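Local coordinates for peptidoglycan-recognition protein SA (PDB 1SXR) that binds peptidoglycan of Gram-positive bacteria and thereby activates the Toll pathway of innate immunity in Drosophila, at residues A[41-51]-A[76-87]. Residues are numbered along the deposited sequence; the frame is centred on the assembly and turned at random. Where two conformers were deposited one is given.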
ATOM      1  N   HIS A  41      -3.869   3.827   0.144  1.00 10.10           N
ATOM      2  CA  HIS A  41      -4.334   4.030  -1.234  1.00  9.24           C
ATOM      3  C   HIS A  41      -5.412   3.010  -1.556  1.00  9.18           C
ATOM      4  O   HIS A  41      -5.604   2.033  -0.844  1.00  9.26           O
ATOM      5  CB  HIS A  41      -3.169   3.817  -2.208  1.00  9.09           C
ATOM      6  CG  HIS A  41      -2.292   5.013  -2.353  1.00 10.41           C
ATOM      7  ND1 HIS A  41      -2.685   6.131  -3.056  1.00 11.83           N
ATOM      8  CD2 HIS A  41      -1.038   5.272  -1.893  1.00 12.06           C
ATOM      9  CE1 HIS A  41      -1.714   7.031  -3.027  1.00 11.07           C
ATOM     10  NE2 HIS A  41      -0.702   6.535  -2.326  1.00 10.76           N
ATOM     11  N   HIS A  42      -6.124   3.254  -2.652  1.00  9.24           N
ATOM     12  CA  HIS A  42      -6.875   2.186  -3.316  1.00  8.97           C
ATOM     13  C   HIS A  42      -6.379   2.044  -4.731  1.00  9.04           C
ATOM     14  O   HIS A  42      -5.751   2.974  -5.247  1.00 10.49           O
ATOM     15  CB  HIS A  42      -8.402   2.375  -3.210  1.00  9.49           C
ATOM     16  CG  HIS A  42      -9.024   3.475  -4.048  1.00  9.00           C
ATOM     17  ND1 HIS A  42      -8.333   4.471  -4.710  1.00 13.33           N
ATOM     18  CD2 HIS A  42     -10.340   3.749  -4.235  1.00  7.94           C
ATOM     19  CE1 HIS A  42      -9.200   5.300  -5.279  1.00  9.11           C
ATOM     20  NE2 HIS A  42     -10.418   4.873  -5.010  1.00 13.72           N
ATOM     21  N   THR A  43      -6.626   0.883  -5.356  1.00  8.55           N
ATOM     22  CA  THR A  43      -6.094   0.668  -6.702  1.00  9.23           C
ATOM     23  C   THR A  43      -7.030   1.125  -7.805  1.00 10.19           C
ATOM     24  O   THR A  43      -6.598   1.240  -8.954  1.00 10.88           O
ATOM     25  CB  THR A  43      -5.780  -0.799  -6.983  1.00  9.01           C
ATOM     26  OG1 THR A  43      -6.963  -1.586  -6.831  1.00 10.93           O
ATOM     27  CG2 THR A  43      -4.784  -1.363  -5.930  1.00  9.82           C
ATOM     28  N   VAL A  44      -8.306   1.296  -7.451  1.00  9.90           N
ATOM     29  CA  VAL A  44      -9.412   1.614  -8.395  1.00 10.29           C
ATOM     30  C   VAL A  44      -9.788   0.433  -9.271  1.00 10.86           C
ATOM     31  O   VAL A  44     -10.923  -0.044  -9.222  1.00 11.52           O
ATOM     32  CB  VAL A  44      -9.128   2.833  -9.283  1.00 10.78           C
ATOM     33  CG1 VAL A  44     -10.375   3.172 -10.120  1.00 12.54           C
ATOM     34  CG2 VAL A  44      -8.730   4.013  -8.416  1.00 11.69           C
ATOM     35  N   THR A  45      -8.823  -0.042 -10.066  1.00 11.72           N
ATOM     36  CA  THR A  45      -9.016  -1.222 -10.903  1.00 13.33           C
ATOM     37  C   THR A  45      -8.527  -2.478 -10.168  1.00 14.37           C
ATOM     38  O   THR A  45      -7.680  -2.395  -9.272  1.00 15.42           O
ATOM     39  N   GLY A  46      -9.093  -3.636 -10.505  1.00 15.24           N
ATOM     40  CA  GLY A  46      -8.487  -4.909 -10.086  1.00 15.60           C
ATOM     41  C   GLY A  46      -9.197  -5.695  -8.993  1.00 17.26           C
ATOM     42  O   GLY A  46      -8.647  -6.669  -8.495  1.00 17.12           O
ATOM     43  N   GLU A  47     -10.417  -5.323  -8.616  1.00 17.91           N
ATOM     44  CA  GLU A  47     -11.069  -5.997  -7.476  1.00 19.92           C
ATOM     45  C   GLU A  47     -11.042  -7.523  -7.658  1.00 19.97           C
ATOM     46  O   GLU A  47     -11.252  -8.015  -8.753  1.00 21.28           O
ATOM     47  CB  GLU A  47     -12.506  -5.480  -7.241  1.00 20.01           C
ATOM     48  CG  GLU A  47     -13.181  -6.081  -6.002  1.00 22.51           C
ATOM     49  CD  GLU A  47     -14.501  -5.415  -5.604  1.00 22.81           C
ATOM     50  OE1 GLU A  47     -14.605  -4.170  -5.666  0.50 21.47           O
ATOM     51  OE2 GLU A  47     -15.436  -6.157  -5.209  0.50 23.22           O
ATOM     52  N   CYS A  48     -10.715  -8.245  -6.595  1.00 19.87           N
ATOM     53  CA  CYS A  48     -10.502  -9.685  -6.702  1.00 20.05           C
ATOM     54  C   CYS A  48     -10.579 -10.337  -5.322  1.00 19.40           C
ATOM     55  O   CYS A  48     -10.320  -9.697  -4.301  1.00 20.08           O
ATOM     56  CB  CYS A  48      -9.159  -9.947  -7.393  1.00 19.35           C
ATOM     57  SG  CYS A  48      -7.713  -9.264  -6.541  1.00 18.71           S
ATOM     58  N   SER A  49     -10.953 -11.613  -5.291  1.00 20.79           N
ATOM     59  CA  SER A  49     -11.065 -12.344  -4.039  1.00 19.95           C
ATOM     60  C   SER A  49     -10.194 -13.587  -4.142  1.00 19.68           C
ATOM     61  O   SER A  49     -10.434 -14.471  -4.980  1.00 21.38           O
ATOM     62  CB  SER A  49     -12.507 -12.778  -3.781  1.00 20.69           C
ATOM     63  OG  SER A  49     -13.412 -11.681  -3.819  0.33 17.44           O
ATOM     64  N   GLY A  50      -9.171 -13.624  -3.311  1.00 18.68           N
ATOM     65  CA  GLY A  50      -8.364 -14.810  -3.182  1.00 16.50           C
ATOM     66  C   GLY A  50      -7.219 -14.830  -4.162  1.00 15.38           C
ATOM     67  O   GLY A  50      -7.271 -14.219  -5.227  1.00 13.87           O
ATOM     68  N   LEU A  51      -6.205 -15.595  -3.797  1.00 14.79           N
ATOM     69  CA  LEU A  51      -4.973 -15.628  -4.575  1.00 15.06           C
ATOM     70  C   LEU A  51      -5.196 -16.091  -6.013  1.00 16.16           C
ATOM     71  O   LEU A  51      -4.592 -15.553  -6.931  1.00 15.46           O
ATOM     72  CB  LEU A  51      -3.958 -16.532  -3.872  1.00 15.26           C
ATOM     73  CG  LEU A  51      -2.592 -16.781  -4.517  1.00 17.00           C
ATOM     74  CD1 LEU A  51      -1.824 -15.509  -4.752  0.80 15.06           C
ATOM     75  CD2 LEU A  51      -1.772 -17.804  -3.681  0.80 16.93           C
ATOM     76  N   TYR A  76       3.035   0.070  -5.046  1.00  9.61           N
ATOM     77  CA  TYR A  76       2.717  -0.021  -3.603  1.00  9.51           C
ATOM     78  C   TYR A  76       3.638  -0.989  -2.898  1.00  9.16           C
ATOM     79  O   TYR A  76       4.082  -1.972  -3.501  1.00  9.94           O
ATOM     80  CB  TYR A  76       1.265  -0.509  -3.422  1.00  9.98           C
ATOM     81  CG  TYR A  76       0.291   0.215  -4.312  1.00  9.30           C
ATOM     82  CD1 TYR A  76      -0.075   1.529  -4.048  1.00 10.40           C
ATOM     83  CD2 TYR A  76      -0.247  -0.414  -5.405  1.00  9.62           C
ATOM     84  CE1 TYR A  76      -0.969   2.199  -4.897  1.00  9.87           C
ATOM     85  CE2 TYR A  76      -1.147   0.224  -6.238  1.00 12.44           C
ATOM     86  CZ  TYR A  76      -1.492   1.523  -5.980  1.00 11.05           C
ATOM     87  OH  TYR A  76      -2.393   2.184  -6.804  1.00 14.63           O
ATOM     88  N   ASN A  77       3.902  -0.772  -1.609  1.00  8.91           N
ATOM     89  CA  ASN A  77       4.671  -1.789  -0.866  1.00  8.67           C
ATOM     90  C   ASN A  77       3.874  -3.065  -0.639  1.00  8.50           C
ATOM     91  O   ASN A  77       4.426  -4.151  -0.731  1.00  9.19           O
ATOM     92  CB  ASN A  77       5.198  -1.211   0.444  1.00  8.69           C
ATOM     93  CG  ASN A  77       6.248  -0.128   0.211  1.00  9.14           C
ATOM     94  OD1 ASN A  77       5.913   1.032   0.100  1.00  8.83           O
ATOM     95  ND2 ASN A  77       7.516  -0.525   0.078  1.00 10.81           N
ATOM     96  N   PHE A  78       2.579  -2.915  -0.343  1.00  7.92           N
ATOM     97  CA  PHE A  78       1.642  -4.055  -0.139  1.00  8.44           C
ATOM     98  C   PHE A  78       0.294  -3.746  -0.724  1.00  8.08           C
ATOM     99  O   PHE A  78      -0.104  -2.574  -0.841  1.00  8.80           O
ATOM    100  CB  PHE A  78       1.454  -4.318   1.359  1.00  8.95           C
ATOM    101  CG  PHE A  78       2.735  -4.725   2.034  1.00  8.22           C
ATOM    102  CD1 PHE A  78       3.217  -6.020   1.866  1.00 11.08           C
ATOM    103  CD2 PHE A  78       3.460  -3.814   2.781  1.00 10.19           C
ATOM    104  CE1 PHE A  78       4.439  -6.410   2.453  1.00 12.33           C
ATOM    105  CE2 PHE A  78       4.677  -4.189   3.361  1.00 10.59           C
ATOM    106  CZ  PHE A  78       5.162  -5.478   3.198  1.00 11.40           C
ATOM    107  N   LEU A  79      -0.443  -4.814  -1.041  1.00  8.55           N
ATOM    108  CA  LEU A  79      -1.819  -4.686  -1.536  1.00  8.27           C
ATOM    109  C   LEU A  79      -2.700  -5.660  -0.764  1.00  9.97           C
ATOM    110  O   LEU A  79      -2.229  -6.710  -0.359  1.00 10.87           O
ATOM    111  CB  LEU A  79      -1.924  -4.990  -3.043  1.00  8.59           C
ATOM    112  CG  LEU A  79      -1.069  -4.150  -4.003  1.00  9.53           C
ATOM    113  CD1 LEU A  79       0.301  -4.826  -4.272  1.00 10.44           C
ATOM    114  CD2 LEU A  79      -1.803  -3.853  -5.284  1.00 11.64           C
ATOM    115  N   ILE A  80      -3.952  -5.300  -0.523  1.00  9.88           N
ATOM    116  CA  ILE A  80      -4.800  -6.145   0.315  1.00 11.52           C
ATOM    117  C   ILE A  80      -6.085  -6.435  -0.457  1.00 12.05           C
ATOM    118  O   ILE A  80      -6.771  -5.501  -0.894  1.00 12.07           O
ATOM    119  CB  ILE A  80      -5.107  -5.427   1.622  1.00 11.87           C
ATOM    120  CG1 ILE A  80      -3.815  -5.162   2.406  1.00 14.56           C
ATOM    121  CG2 ILE A  80      -6.028  -6.278   2.487  1.00 12.05           C
ATOM    122  CD1 ILE A  80      -3.993  -4.273   3.593  1.00 17.17           C
ATOM    123  N   GLY A  81      -6.390  -7.720  -0.642  1.00 13.36           N
ATOM    124  CA  GLY A  81      -7.586  -8.128  -1.373  1.00 13.78           C
ATOM    125  C   GLY A  81      -8.809  -8.329  -0.484  1.00 14.41           C
ATOM    126  O   GLY A  81      -8.720  -8.173   0.732  1.00 15.29           O
ATOM    127  N   ASN A  82      -9.933  -8.677  -1.126  1.00 16.45           N
ATOM    128  CA  ASN A  82     -11.249  -8.764  -0.491  1.00 17.24           C
ATOM    129  C   ASN A  82     -11.285  -9.848   0.581  1.00 17.59           C
ATOM    130  O   ASN A  82     -12.052  -9.735   1.557  1.00 18.96           O
ATOM    131  CB  ASN A  82     -12.323  -9.157  -1.509  1.00 16.90           C
ATOM    132  CG  ASN A  82     -12.744  -8.044  -2.417  0.50 17.52           C
ATOM    133  OD1 ASN A  82     -12.357  -6.901  -2.247  0.50 15.93           O
ATOM    134  ND2 ASN A  82     -13.547  -8.390  -3.426  0.50 18.85           N
ATOM    135  N   ASP A  83     -10.504 -10.917   0.376  1.00 17.91           N
ATOM    136  CA  ASP A  83     -10.466 -12.034   1.345  1.00 18.11           C
ATOM    137  C   ASP A  83      -9.511 -11.726   2.489  1.00 17.86           C
ATOM    138  O   ASP A  83      -9.325 -12.543   3.386  1.00 18.72           O
ATOM    139  CB  ASP A  83     -10.006 -13.345   0.688  1.00 18.06           C
ATOM    140  CG  ASP A  83     -11.089 -14.019  -0.148  1.00 22.16           C
ATOM    141  OD1 ASP A  83     -12.216 -13.466  -0.233  0.50 20.59           O
ATOM    142  OD2 ASP A  83     -10.899 -15.112  -0.741  0.50 19.75           O
ATOM    143  N   GLY A  84      -8.870 -10.559   2.456  1.00 17.01           N
ATOM    144  CA  GLY A  84      -7.969 -10.190   3.534  1.00 16.53           C
ATOM    145  C   GLY A  84      -6.548 -10.686   3.351  1.00 15.71           C
ATOM    146  O   GLY A  84      -5.737 -10.572   4.281  1.00 17.35           O
ATOM    147  N   ILE A  85      -6.230 -11.217   2.171  1.00 14.84           N
ATOM    148  CA  ILE A  85      -4.853 -11.601   1.870  1.00 14.07           C
ATOM    149  C   ILE A  85      -4.014 -10.356   1.638  1.00 13.43           C
ATOM    150  O   ILE A  85      -4.434  -9.412   0.944  1.00 13.23           O
ATOM    151  CB  ILE A  85      -4.781 -12.496   0.646  1.00 14.02           C
ATOM    152  CG1 ILE A  85      -5.472 -13.824   0.926  1.00 17.22           C
ATOM    153  CG2 ILE A  85      -3.316 -12.719   0.200  1.00 15.02           C
ATOM    154  CD1 ILE A  85      -5.505 -14.705  -0.279  1.00 18.08           C
ATOM    155  N   VAL A  86      -2.824 -10.366   2.222  1.00 12.84           N
ATOM    156  CA  VAL A  86      -1.858  -9.301   2.011  1.00 12.17           C
ATOM    157  C   VAL A  86      -0.867  -9.769   0.970  1.00 11.95           C
ATOM    158  O   VAL A  86      -0.218 -10.797   1.153  1.00 11.86           O
ATOM    159  CB  VAL A  86      -1.116  -8.961   3.317  1.00 12.32           C
ATOM    160  CG1 VAL A  86      -0.012  -7.933   3.053  1.00 13.46           C
ATOM    161  CG2 VAL A  86      -2.109  -8.435   4.381  1.00 13.03           C
ATOM    162  N   TYR A  87      -0.762  -9.027  -0.139  1.00 10.51           N
ATOM    163  CA  TYR A  87       0.151  -9.395  -1.224  1.00 10.41           C
ATOM    164  C   TYR A  87       1.384  -8.486  -1.159  1.00 10.52           C
ATOM    165  O   TYR A  87       1.256  -7.267  -0.999  1.00 10.53           O
ATOM    166  CB  TYR A  87      -0.535  -9.207  -2.586  1.00 10.20           C
ATOM    167  CG  TYR A  87      -1.768 -10.056  -2.726  1.00 10.33           C
ATOM    168  CD1 TYR A  87      -1.669 -11.376  -3.187  1.00 11.87           C
ATOM    169  CD2 TYR A  87      -3.020  -9.557  -2.365  1.00  9.50           C
ATOM    170  CE1 TYR A  87      -2.813 -12.184  -3.318  1.00 12.07           C
ATOM    171  CE2 TYR A  87      -4.166 -10.353  -2.500  1.00 11.48           C
ATOM    172  CZ  TYR A  87      -4.047 -11.649  -2.964  1.00 12.58           C
ATOM    173  OH  TYR A  87      -5.187 -12.410  -3.073  1.00 13.77           O
TER
HETATM  174  O   HOH W   1      -3.377   4.688  -5.964  1.00 26.54           O
HETATM  175  O   HOH W   2      -3.797   1.201  -9.218  1.00 23.63           O
HETATM  176  O   HOH W   3      -7.667 -11.535  -1.348  1.00  9.90           O
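The backbones of 41-51 and 76-87 come closest where Ser-49 passes Asn-82, their CA atoms 5.0 Å apart, and a weak hydrogen bond runs from Asn-82 N to Cys-48 O. Asn-82 ND2 adds two more weak hydrogen bonds, to Ser-49 OG at 3.3 Å and Glu-47 OE2 at 3.4 Å; the Glu-47 carboxylate is turned 73° from the amide plane, and its OE1 pairs with Lys-118. Asn-82 is the second residue of the type I turn Gly-81 to Gly-84, which joins strands 78-80 and 86-88 as a beta hairpin in the mixed sheet of this amidase-type fold, while 41-51 leads from strand 35-42 into helix 50-67. One water joins Gly-50 N to Tyr-87 OH, and Leu-51 CD1 meets the Tyr-87 ring edge at CE1. Tyr-76 closes the segment inferred to bind peptidoglycan; two waters bound to its OH, in its ring plane, donate to His-42 O and Thr-43 O. With CG2 anti to its carbonyl carbon, Thr-43 brings this methyl to Leu-79 CD2 (3.9 Å) and Tyr-76 CE2, while OG1 donates a hydrogen bond to Thr-45 O; a glycine here would probably leave Leu-79 and Tyr-76 without that methyl and Thr-45 O without its hydroxyl partner. Tyr-76 CE1 packs obliquely on His-41 CB at 3.8 Å, the imidazole being held by Ser-158 and Thr-99.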